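Local coordinates for protein KLTH0A00704p (Lachancea thermotolerans, PDB 4J2G) that probably acts in autophagy as Atg13, here its HORMA domain, which mediates recruitment of phosphatidylinositol 3-kinase, at residues Glu92-Leu97 against Gly203-Asp208; Val106-Gln111 against Cys267-Asn272; Ser125-Glu130 against Ser262-Cys267; Glu130-Gln135 against Leu257-Ser262. The protein carries 1 engineered substitution. All blocks are in the same frame, centred on the assembly; numbering follows the deposited sequence.

All four contacts join antiparallel strands within the HORMA domain. Contacts 1, 3 and 4 belong to one five-stranded sheet. Contact 2 lies in a separate three-stranded sheet, its centre about 20 Å from that of the chain. Contacts 3 and 4 are successive parts of the same pair of strands, 126-136 and 255-264, and share Glu130 and Ser262. Contact 3 is buried and turns on an arginine gripping a carbonyl. Contact 4 has a regular ladder, with one mostly apolar face and one more polar. Contact 1, partly buried, mixes charged groups with a tyrosine ring. Contact 2 has a buried face with Phe269 and a more polar opposite face; Phe269 packs against contacts 1 and 3.

Contact 1 of 4, residues Glu92-Leu97 against Gly203-Asp208; sequences ETYLDL and GTRILD
The ring of Tyr94 lies over Gly203, whose CA is 4.0 Å from the ring centroid of Tyr94, a CH-pi contact over the face. The ring gets there because CG sits between the backbone N and the carbonyl carbon, chi1 53°, which folds it back across the neighbouring strand. Gly203 C lies under the same face, toward the rim. Arg205 NH2 also comes up to the ring, 3.5 Å from Tyr94 CE1. The ring and guanidinium planes are 51° apart, so this is not a flat stack.

Glu92 and Arg205 run side by side on the Tyr94 face. Glu92 OE1 is 3.8 Å from Arg205 NE, a long salt bridge. The oxygen stands well out of the guanidinium plane, and no N-H points at it. The stronger partners are Arg218 and Arg131 for Glu92 and Glu126 for Arg205, which makes a network of alternating charges. Leu207 CD1 packs on the Glu92 carboxylate carbon CD at 3.9 Å.

Thr93 and Thr204 share the other face, with Thr93 OG1 3.6 Å from Thr204 CG2. The Thr93 hydroxyl is hydrogen-bonded to Glu130. The backbone bonds are Glu92 N to Arg205 O at 2.9 Å, Tyr94 N to Gly203 O at 3.0 Å and Gly203 N to Tyr94 O at 3.1 Å; the return bond from Arg205 N to Glu92 O is weak.

Strand 201-208 is one of the two outermost strands of the five-stranded sheet. Strand 89-96 separates it from strand 126-136, and helix 70-78 packs on Ile206 and Arg205.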
# COMPACT_ATOMS: atom_id res chain seq x y z
N GLU A 92 -3.83 2.09 -0.95
CA GLU A 92 -4.27 0.69 -1.03
C GLU A 92 -3.84 0.12 -2.39
O GLU A 92 -3.93 0.79 -3.37
CB GLU A 92 -5.75 0.64 -0.91
CG GLU A 92 -6.25 1.00 0.50
CD GLU A 92 -7.77 0.68 0.65
OE1 GLU A 92 -8.50 0.70 -0.37
OE2 GLU A 92 -8.21 0.38 1.76
N THR A 93 -3.32 -1.11 -2.42
CA THR A 93 -2.89 -1.76 -3.65
C THR A 93 -3.80 -2.96 -3.70
O THR A 93 -3.94 -3.68 -2.71
CB THR A 93 -1.44 -2.21 -3.59
OG1 THR A 93 -0.57 -1.05 -3.58
CG2 THR A 93 -1.05 -3.06 -4.86
N TYR A 94 -4.44 -3.18 -4.84
CA TYR A 94 -5.39 -4.31 -4.92
C TYR A 94 -5.32 -5.02 -6.25
O TYR A 94 -4.82 -4.47 -7.21
CB TYR A 94 -6.82 -3.83 -4.65
CG TYR A 94 -7.18 -2.66 -5.55
CD1 TYR A 94 -7.01 -1.35 -5.14
CD2 TYR A 94 -7.64 -2.88 -6.83
CE1 TYR A 94 -7.28 -0.29 -5.98
CE2 TYR A 94 -7.95 -1.82 -7.66
CZ TYR A 94 -7.79 -0.53 -7.22
OH TYR A 94 -8.08 0.52 -8.08
N LEU A 95 -5.90 -6.22 -6.30
CA LEU A 95 -6.08 -6.92 -7.53
C LEU A 95 -7.47 -6.61 -8.01
O LEU A 95 -8.45 -6.99 -7.36
CB LEU A 95 -5.87 -8.41 -7.33
CG LEU A 95 -5.93 -9.32 -8.55
CD1 LEU A 95 -4.89 -8.92 -9.60
CD2 LEU A 95 -5.73 -10.73 -8.07
N ASP A 96 -7.54 -5.88 -9.12
CA ASP A 96 -8.81 -5.43 -9.73
C ASP A 96 -9.56 -6.54 -10.50
O ASP A 96 -9.01 -7.15 -11.42
CB ASP A 96 -8.51 -4.27 -10.67
CG ASP A 96 -9.75 -3.58 -11.18
OD1 ASP A 96 -10.87 -4.16 -11.14
OD2 ASP A 96 -9.59 -2.43 -11.65
N LEU A 97 -10.81 -6.82 -10.13
CA LEU A 97 -11.50 -8.00 -10.70
C LEU A 97 -12.67 -7.64 -11.63
O LEU A 97 -13.48 -8.51 -11.98
CB LEU A 97 -12.07 -8.86 -9.58
CG LEU A 97 -11.08 -9.42 -8.57
CD1 LEU A 97 -11.83 -10.43 -7.73
CD2 LEU A 97 -9.88 -10.05 -9.24
N GLY A 203 -4.21 -2.18 -9.20
CA GLY A 203 -4.68 -0.81 -9.09
C GLY A 203 -4.17 -0.30 -7.72
O GLY A 203 -3.75 -1.09 -6.89
N THR A 204 -4.15 1.02 -7.54
CA THR A 204 -3.89 1.65 -6.27
C THR A 204 -4.83 2.79 -6.15
O THR A 204 -5.36 3.22 -7.14
CB THR A 204 -2.48 2.29 -6.20
OG1 THR A 204 -2.30 3.11 -7.35
CG2 THR A 204 -1.45 1.18 -6.24
N ARG A 205 -4.95 3.33 -4.95
CA ARG A 205 -5.93 4.31 -4.59
C ARG A 205 -5.24 4.98 -3.42
O ARG A 205 -4.68 4.31 -2.56
CB ARG A 205 -7.19 3.58 -4.09
CG ARG A 205 -8.20 4.39 -3.36
CD ARG A 205 -9.45 3.57 -2.96
NE ARG A 205 -9.46 2.28 -3.65
CZ ARG A 205 -10.50 1.85 -4.35
NH1 ARG A 205 -11.59 2.61 -4.44
NH2 ARG A 205 -10.47 0.65 -4.93
N ILE A 206 -5.28 6.29 -3.42
CA ILE A 206 -4.75 7.10 -2.37
C ILE A 206 -5.92 7.60 -1.60
O ILE A 206 -6.91 7.93 -2.18
CB ILE A 206 -4.02 8.29 -2.97
CG1 ILE A 206 -2.78 7.77 -3.71
CG2 ILE A 206 -3.75 9.30 -1.90
CD1 ILE A 206 -2.07 8.77 -4.63
N LEU A 207 -5.81 7.61 -0.28
CA LEU A 207 -6.86 7.98 0.64
C LEU A 207 -6.27 8.88 1.73
O LEU A 207 -5.07 8.75 2.14
CB LEU A 207 -7.39 6.78 1.38
CG LEU A 207 -8.07 5.72 0.49
CD1 LEU A 207 -8.41 4.46 1.26
CD2 LEU A 207 -9.29 6.33 -0.16
N ASP A 208 -7.11 9.82 2.20
CA ASP A 208 -6.80 10.60 3.41
C ASP A 208 -7.07 9.67 4.60
O ASP A 208 -8.19 9.22 4.83
CB ASP A 208 -7.67 11.84 3.45
CG ASP A 208 -7.46 12.69 4.71
OD1 ASP A 208 -7.13 12.16 5.81
OD2 ASP A 208 -7.65 13.93 4.55

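Contact 2 of 4, residues Val106-Gln111 against Cys267-Asn272; sequences VTLKDQ and CDFHVN
Thr107 and His270 form an antiparallel hydrogen-bonded pair, with Thr107 N to His270 O at 3.1 Å and His270 N to Thr107 O at 2.8 Å, and Lys109 N also bonds to Asp268 O. On one face, the CD1 methyl of Leu108 sits over the centre of the Phe269 ring, 3.7 Å from its centroid and 3° off the normal. With CG anti to the backbone N (chi1 176°), Leu108 turns this methyl across the strand, where it also meets Asp268 N at 3.4 Å. Val106 CG1 comes obliquely to the same ring, 3.9 Å from Phe269 CD1.

The other face is more polar. Thr107 OG1 lies 3.5 Å from His270 CB. The extended Lys109 chain runs past the His270 ring at its edge, with Lys109 CG 3.8 Å from His270 CD2. Lys109 CB meets Asp268 OD2 at 3.7 Å. Asp268 is the centre of an inverse gamma turn.

Strand 105-109 is the middle strand of the small sheet, with strand 115-120 on its other side. Phe269 touches Val118 there and reaches Ile127 and Leu129 of strand 126-136, joining the two sheets.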
# COMPACT_ATOMS: atom_id res chain seq x y z
N VAL A 106 -11.14 -17.23 -9.28
CA VAL A 106 -9.85 -16.84 -8.69
C VAL A 106 -9.36 -17.82 -7.61
O VAL A 106 -10.02 -18.10 -6.62
CB VAL A 106 -9.90 -15.42 -8.10
CG1 VAL A 106 -8.54 -15.02 -7.52
CG2 VAL A 106 -10.31 -14.46 -9.19
N THR A 107 -8.22 -18.41 -7.87
CA THR A 107 -7.53 -19.15 -6.85
C THR A 107 -6.17 -18.42 -6.42
O THR A 107 -5.70 -17.50 -7.11
CB THR A 107 -7.14 -20.54 -7.33
OG1 THR A 107 -6.39 -20.43 -8.54
CG2 THR A 107 -8.36 -21.44 -7.51
N LEU A 108 -5.66 -18.86 -5.29
CA LEU A 108 -4.43 -18.42 -4.66
C LEU A 108 -3.67 -19.67 -4.27
O LEU A 108 -4.26 -20.57 -3.64
CB LEU A 108 -4.76 -17.64 -3.37
CG LEU A 108 -3.51 -17.18 -2.53
CD1 LEU A 108 -2.58 -16.26 -3.42
CD2 LEU A 108 -3.98 -16.42 -1.24
N LYS A 109 -2.40 -19.73 -4.65
CA LYS A 109 -1.55 -20.80 -4.22
C LYS A 109 -0.70 -20.44 -3.04
O LYS A 109 -0.17 -19.32 -2.97
CB LYS A 109 -0.66 -21.26 -5.34
CG LYS A 109 -1.34 -21.93 -6.50
CD LYS A 109 -0.34 -22.64 -7.39
CE LYS A 109 -1.07 -23.51 -8.41
NZ LYS A 109 -0.15 -24.44 -9.13
N ASP A 110 -0.57 -21.36 -2.09
CA ASP A 110 0.13 -21.07 -0.89
C ASP A 110 1.60 -21.31 -1.08
O ASP A 110 2.06 -21.58 -2.16
CB ASP A 110 -0.42 -21.80 0.34
CG ASP A 110 -0.44 -23.33 0.22
OD1 ASP A 110 0.36 -23.93 -0.55
OD2 ASP A 110 -1.35 -23.95 0.91
N GLN A 111 2.35 -21.29 0.00
CA GLN A 111 3.82 -21.37 -0.14
C GLN A 111 4.15 -22.80 -0.47
O GLN A 111 5.22 -23.11 -0.92
CB GLN A 111 4.51 -20.94 1.14
CG GLN A 111 6.00 -20.68 0.99
CD GLN A 111 6.74 -20.90 2.30
OE1 GLN A 111 6.43 -21.83 3.06
NE2 GLN A 111 7.73 -20.03 2.58
N CYS A 267 0.65 -13.83 -2.77
CA CYS A 267 0.03 -13.17 -3.91
C CYS A 267 0.13 -14.06 -5.16
O CYS A 267 0.05 -13.59 -6.27
CB CYS A 267 0.78 -11.87 -4.23
SG CYS A 267 0.60 -10.59 -2.99
N ASP A 268 0.35 -15.35 -4.99
CA ASP A 268 0.47 -16.15 -6.21
C ASP A 268 -0.96 -16.51 -6.67
O ASP A 268 -1.36 -17.61 -6.46
CB ASP A 268 1.33 -17.39 -5.91
CG ASP A 268 1.61 -18.24 -7.17
OD1 ASP A 268 1.38 -17.80 -8.30
OD2 ASP A 268 2.07 -19.37 -7.02
N PHE A 269 -1.72 -15.52 -7.14
CA PHE A 269 -3.11 -15.63 -7.67
C PHE A 269 -3.19 -16.14 -9.11
O PHE A 269 -2.27 -15.90 -9.89
CB PHE A 269 -3.80 -14.26 -7.63
CG PHE A 269 -4.12 -13.80 -6.24
CD1 PHE A 269 -5.26 -14.27 -5.57
CD2 PHE A 269 -3.28 -12.90 -5.58
CE1 PHE A 269 -5.56 -13.84 -4.25
CE2 PHE A 269 -3.59 -12.45 -4.27
CZ PHE A 269 -4.72 -12.94 -3.60
N HIS A 270 -4.29 -16.84 -9.43
CA HIS A 270 -4.48 -17.48 -10.73
C HIS A 270 -5.94 -17.26 -11.12
O HIS A 270 -6.84 -17.09 -10.29
CB HIS A 270 -4.06 -18.96 -10.71
CG HIS A 270 -2.58 -19.15 -10.52
ND1 HIS A 270 -1.66 -18.79 -11.47
CD2 HIS A 270 -1.86 -19.54 -9.44
CE1 HIS A 270 -0.44 -19.01 -11.02
NE2 HIS A 270 -0.53 -19.48 -9.80
N VAL A 271 -6.16 -17.18 -12.40
CA VAL A 271 -7.52 -17.01 -12.89
C VAL A 271 -7.79 -18.15 -13.89
O VAL A 271 -6.99 -18.42 -14.78
CB VAL A 271 -7.74 -15.63 -13.50
CG1 VAL A 271 -9.22 -15.37 -13.65
CG2 VAL A 271 -7.15 -14.55 -12.59
N ASN A 272 -8.89 -18.86 -13.68
CA ASN A 272 -9.21 -19.96 -14.58
C ASN A 272 -10.62 -19.98 -15.13
O ASN A 272 -11.55 -20.05 -14.36
CB ASN A 272 -8.82 -21.27 -13.93
CG ASN A 272 -7.34 -21.54 -14.08
OD1 ASN A 272 -6.88 -21.84 -15.18
ND2 ASN A 272 -6.58 -21.39 -13.00

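Contact 3 of 4, residues Ser125-Glu130 against Ser262-Cys267; sequences SEIMLE and SYRKDC
Arg264 reaches across to Met128, a selenomethionine, and grips its carbonyl oxygen side-on with two nitrogens. Arg264 NE is 3.1 Å and its NH2 3.3 Å from Met128 O, and the oxygen lies in the guanidinium plane. NE comes nearly straight along the carbonyl bond, while NH2 comes in tilted from the carbonyl plane. The chain leaves extended, with CG anti to the backbone N, and bends at chi3 (-63°) to bring NE round to the oxygen. Ile127 crosses the Arg264 chain at about a right angle, and its CG2 lies 4.0 Å from Arg264 NE. NH1 also bonds to Lys223 O, and NH2 to Gly220 O. The buried guanidinium is thus held by backbone carbonyls.

Leu129 O takes the backbone N-H of Arg264 at 3.0 Å. A water bridges the same oxygen to Arg264 O, 2.8 Å from each. Leu129 CD2 meets Cys267 SG at 4.2 Å. Glu130 and Tyr263 form a non-hydrogen-bonded pair, and Glu130 CG touches Tyr263 CB at 4.0 Å. The polar end of Glu130 is bound by Thr93.

A classic beta bulge in strand 126-136 sets Leu129 and Glu130 together opposite Thr93. Phe269 of strand 268-271 packs on Ile127, Leu129 and Arg264. Pro179, at the start of helix 179-187, covers Tyr263 and Cys267, and strand 242-252 flanks Tyr263.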
# COMPACT_ATOMS: atom_id res chain seq x y z
N SER A 125 -15.22 -7.10 -6.11
CA SER A 125 -14.74 -6.08 -7.06
C SER A 125 -13.18 -6.08 -7.13
O SER A 125 -12.59 -5.86 -8.20
CB SER A 125 -15.23 -4.73 -6.56
OG SER A 125 -14.89 -4.61 -5.17
N GLU A 126 -12.54 -6.34 -5.97
CA GLU A 126 -11.04 -6.33 -5.81
C GLU A 126 -10.54 -7.21 -4.66
O GLU A 126 -11.31 -7.55 -3.76
CB GLU A 126 -10.53 -4.89 -5.58
CG GLU A 126 -11.21 -4.21 -4.43
CD GLU A 126 -10.72 -2.79 -4.19
OE1 GLU A 126 -10.84 -1.97 -5.12
OE2 GLU A 126 -10.21 -2.51 -3.07
N ILE A 127 -9.26 -7.60 -4.69
CA ILE A 127 -8.62 -8.23 -3.54
C ILE A 127 -7.53 -7.31 -3.08
O ILE A 127 -6.60 -7.02 -3.86
CB ILE A 127 -8.02 -9.59 -3.92
CG1 ILE A 127 -9.15 -10.49 -4.41
CG2 ILE A 127 -7.16 -10.24 -2.79
CD1 ILE A 127 -8.67 -11.63 -5.30
N MSE A 128 -7.61 -6.86 -1.83
CA MSE A 128 -6.60 -6.00 -1.22
C MSE A 128 -5.29 -6.73 -1.10
O MSE A 128 -5.27 -7.89 -0.73
CB MSE A 128 -7.07 -5.70 0.18
CG MSE A 128 -7.95 -4.49 0.21
SE MSE A 128 -7.21 -2.84 -0.52
CE MSE A 128 -5.90 -2.75 0.93
N LEU A 129 -4.18 -6.05 -1.39
CA LEU A 129 -2.92 -6.71 -1.29
C LEU A 129 -1.94 -5.98 -0.34
O LEU A 129 -1.12 -6.62 0.30
CB LEU A 129 -2.29 -6.77 -2.72
CG LEU A 129 -3.07 -7.47 -3.85
CD1 LEU A 129 -2.44 -7.26 -5.20
CD2 LEU A 129 -3.24 -8.94 -3.55
N GLU A 130 -1.98 -4.65 -0.33
CA GLU A 130 -1.05 -3.88 0.48
C GLU A 130 -1.77 -2.66 0.97
O GLU A 130 -2.61 -2.09 0.25
CB GLU A 130 0.12 -3.31 -0.33
CG GLU A 130 0.92 -4.31 -1.15
CD GLU A 130 1.98 -3.61 -2.07
OE1 GLU A 130 1.78 -2.45 -2.63
OE2 GLU A 130 3.01 -4.27 -2.27
N SER A 262 1.45 -2.73 5.54
CA SER A 262 0.93 -4.08 5.84
C SER A 262 0.53 -4.71 4.53
O SER A 262 -0.13 -4.06 3.72
CB SER A 262 -0.32 -3.95 6.67
OG SER A 262 0.09 -3.55 7.97
N TYR A 263 0.92 -5.97 4.33
CA TYR A 263 0.68 -6.66 3.09
C TYR A 263 0.33 -8.15 3.25
O TYR A 263 0.82 -8.82 4.11
CB TYR A 263 1.84 -6.47 2.14
CG TYR A 263 3.16 -6.96 2.70
CD1 TYR A 263 3.97 -6.10 3.47
CD2 TYR A 263 3.61 -8.23 2.44
CE1 TYR A 263 5.18 -6.53 3.99
CE2 TYR A 263 4.85 -8.69 2.94
CZ TYR A 263 5.64 -7.82 3.69
OH TYR A 263 6.82 -8.29 4.21
N ARG A 264 -0.56 -8.65 2.41
CA ARG A 264 -0.81 -10.08 2.30
C ARG A 264 0.48 -10.81 1.86
O ARG A 264 1.03 -10.52 0.80
CB ARG A 264 -1.94 -10.22 1.25
CG ARG A 264 -2.55 -11.59 1.19
CD ARG A 264 -3.60 -11.68 0.05
NE ARG A 264 -4.71 -10.78 0.28
CZ ARG A 264 -5.71 -10.97 1.17
NH1 ARG A 264 -5.76 -12.01 1.97
NH2 ARG A 264 -6.67 -10.07 1.27
N LYS A 265 1.00 -11.71 2.72
CA LYS A 265 2.15 -12.60 2.41
C LYS A 265 2.09 -13.39 1.11
O LYS A 265 3.10 -13.58 0.45
CB LYS A 265 2.36 -13.64 3.53
CG LYS A 265 2.81 -13.08 4.90
CD LYS A 265 2.60 -14.12 5.99
CE LYS A 265 3.50 -13.87 7.16
NZ LYS A 265 3.12 -14.82 8.23
N ASP A 266 0.91 -13.89 0.75
CA ASP A 266 0.81 -14.66 -0.46
C ASP A 266 0.06 -13.89 -1.58
O ASP A 266 -1.08 -13.44 -1.39
CB ASP A 266 0.00 -15.90 -0.09
CG ASP A 266 0.63 -16.67 1.02
OD1 ASP A 266 1.40 -17.60 0.67
OD2 ASP A 266 0.34 -16.36 2.23
N CYS A 267 0.65 -13.83 -2.77
CA CYS A 267 0.03 -13.17 -3.91
C CYS A 267 0.13 -14.06 -5.16
O CYS A 267 0.05 -13.59 -6.27
CB CYS A 267 0.78 -11.87 -4.23
SG CYS A 267 0.60 -10.59 -2.99
O HOH W 1 0.83 -8.27 -0.86

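Contact 4 of 4, residues Glu130-Gln135 against Leu257-Ser262; sequences ERWLIQ and LRISVS. With SO4 (sulfate ion), chain C.
The indole of Trp132 carries Val261 on one face. Val261 CG2 sits 3.6 Å from the centroid of the five-membered ring, 11° off the normal, and Val261 CB lies over the six-membered part, 3.6 Å from Trp132 CE3. Val261 CG1 takes the place between N and the carbonyl carbon (chi1 61°), which leaves CG2 anti to N and over the five-membered ring. At the ring edge, Ile259 CG2 is 4.2 Å from Trp132 CE3. In the ring plane, Trp132 NE1 donates to Glu130 OE1 at 3.1 Å, meeting that oxygen from above the carboxylate plane. Glu130 OE1 also pairs with Thr93.

The guanidinium of Arg131 holds a sulfate at its edge. Arg131 NH2 is 2.7 Å from sulfate O4, and Arg131 NH1 bonds to sulfate O1 at 3.1 Å. Leu221 N and Ser222 N also bond to the sulfate.

Ile134 CG2 touches Ile259 CG1 at 4.1 Å and Leu257 CD2 equally closely. Backbone bonds of the pairs Arg131-Ser262, Leu133-Ser260 and Gln135-Arg258 hold the register; Gln135 N to Arg258 O is weak.

Trp132, Ile134, Ile259 and Leu257 meet helices 18-39 and 158-177, a largely apolar core face with the Glu130 carboxylate at one end. The opposite face is more polar. The sulfate, probably from the crystallisation liquor, may mark an anion-binding spot. Arg131 already pairs with Glu92 and lies near Arg218, a like charge, so any charge balance is probably shared.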
# COMPACT_ATOMS: atom_id res chain seq x y z
N GLU A 130 -1.98 -4.65 -0.33
CA GLU A 130 -1.05 -3.88 0.48
C GLU A 130 -1.77 -2.66 0.97
O GLU A 130 -2.61 -2.09 0.25
CB GLU A 130 0.12 -3.31 -0.33
CG GLU A 130 0.92 -4.31 -1.15
CD GLU A 130 1.98 -3.61 -2.07
OE1 GLU A 130 1.78 -2.45 -2.63
OE2 GLU A 130 3.01 -4.27 -2.27
N ARG A 131 -1.40 -2.20 2.16
CA ARG A 131 -1.89 -0.88 2.57
C ARG A 131 -0.77 -0.10 3.21
O ARG A 131 -0.25 -0.53 4.23
CB ARG A 131 -3.08 -0.96 3.50
CG ARG A 131 -3.75 0.39 3.80
CD ARG A 131 -4.95 0.17 4.76
NE ARG A 131 -6.15 -0.32 4.07
CZ ARG A 131 -6.83 -1.43 4.39
NH1 ARG A 131 -6.47 -2.20 5.40
NH2 ARG A 131 -7.93 -1.74 3.70
N TRP A 132 -0.44 1.04 2.61
CA TRP A 132 0.71 1.88 3.05
C TRP A 132 0.14 3.02 3.83
O TRP A 132 -0.99 3.47 3.58
CB TRP A 132 1.41 2.48 1.82
CG TRP A 132 2.07 1.51 0.92
CD1 TRP A 132 1.45 0.73 -0.07
CD2 TRP A 132 3.45 1.20 0.87
NE1 TRP A 132 2.38 -0.06 -0.67
CE2 TRP A 132 3.62 0.23 -0.16
CE3 TRP A 132 4.58 1.63 1.60
CZ2 TRP A 132 4.87 -0.30 -0.51
CZ3 TRP A 132 5.80 1.11 1.28
CH2 TRP A 132 5.95 0.12 0.23
N LEU A 133 0.91 3.52 4.77
CA LEU A 133 0.51 4.67 5.57
C LEU A 133 1.79 5.52 5.69
O LEU A 133 2.81 5.00 6.11
CB LEU A 133 0.22 4.20 6.97
CG LEU A 133 -0.02 5.33 7.98
CD1 LEU A 133 -1.21 6.24 7.62
CD2 LEU A 133 -0.11 4.85 9.43
N ILE A 134 1.71 6.78 5.32
CA ILE A 134 2.82 7.76 5.42
C ILE A 134 2.18 8.89 6.22
O ILE A 134 0.99 9.27 6.00
CB ILE A 134 3.20 8.28 4.03
CG1 ILE A 134 3.53 7.07 3.12
CG2 ILE A 134 4.36 9.29 4.11
CD1 ILE A 134 3.44 7.40 1.65
N GLN A 135 2.92 9.33 7.22
CA GLN A 135 2.42 10.16 8.32
C GLN A 135 3.55 11.00 8.92
O GLN A 135 4.72 10.56 8.92
CB GLN A 135 2.22 9.19 9.45
CG GLN A 135 0.85 9.12 9.98
CD GLN A 135 0.82 8.06 11.05
OE1 GLN A 135 1.82 7.35 11.30
NE2 GLN A 135 -0.34 7.94 11.69
N LEU A 257 8.79 11.52 10.79
CA LEU A 257 8.21 11.02 9.54
C LEU A 257 8.20 9.48 9.57
O LEU A 257 9.24 8.87 9.64
CB LEU A 257 8.96 11.60 8.36
CG LEU A 257 8.25 11.85 7.00
CD1 LEU A 257 9.36 12.05 5.98
CD2 LEU A 257 7.31 10.76 6.47
N ARG A 258 7.01 8.87 9.58
CA ARG A 258 6.88 7.40 9.73
C ARG A 258 6.18 6.83 8.49
O ARG A 258 5.07 7.28 8.13
CB ARG A 258 6.00 7.04 10.95
CG ARG A 258 6.55 7.45 12.31
CD ARG A 258 5.67 7.03 13.47
NE ARG A 258 6.11 7.56 14.79
CZ ARG A 258 7.18 7.18 15.51
NH1 ARG A 258 8.04 6.24 15.10
NH2 ARG A 258 7.40 7.76 16.69
N ILE A 259 6.83 5.86 7.83
CA ILE A 259 6.26 5.07 6.73
C ILE A 259 6.16 3.62 7.14
O ILE A 259 7.12 3.02 7.60
CB ILE A 259 7.17 5.09 5.47
CG1 ILE A 259 7.28 6.54 5.01
CG2 ILE A 259 6.53 4.21 4.33
CD1 ILE A 259 8.44 6.82 4.09
N SER A 260 5.00 3.04 6.99
CA SER A 260 4.82 1.60 7.21
C SER A 260 3.89 0.97 6.12
O SER A 260 3.22 1.70 5.41
CB SER A 260 4.23 1.38 8.59
OG SER A 260 2.93 2.02 8.57
N VAL A 261 3.91 -0.36 5.97
CA VAL A 261 3.08 -1.05 4.99
C VAL A 261 2.71 -2.38 5.62
O VAL A 261 3.55 -3.04 6.19
CB VAL A 261 3.75 -1.25 3.58
CG1 VAL A 261 5.01 -2.09 3.70
CG2 VAL A 261 2.77 -1.96 2.59
N SER A 262 1.45 -2.73 5.54
CA SER A 262 0.93 -4.08 5.84
C SER A 262 0.53 -4.71 4.53
O SER A 262 -0.13 -4.06 3.72
CB SER A 262 -0.32 -3.95 6.67
OG SER A 262 0.09 -3.55 7.97
S SO4 C . -9.40 -4.55 5.41
O1 SO4 C . -8.85 -3.87 6.56
O2 SO4 C . -9.48 -5.95 5.86
O3 SO4 C . -10.75 -4.20 4.91
O4 SO4 C . -8.50 -4.27 4.27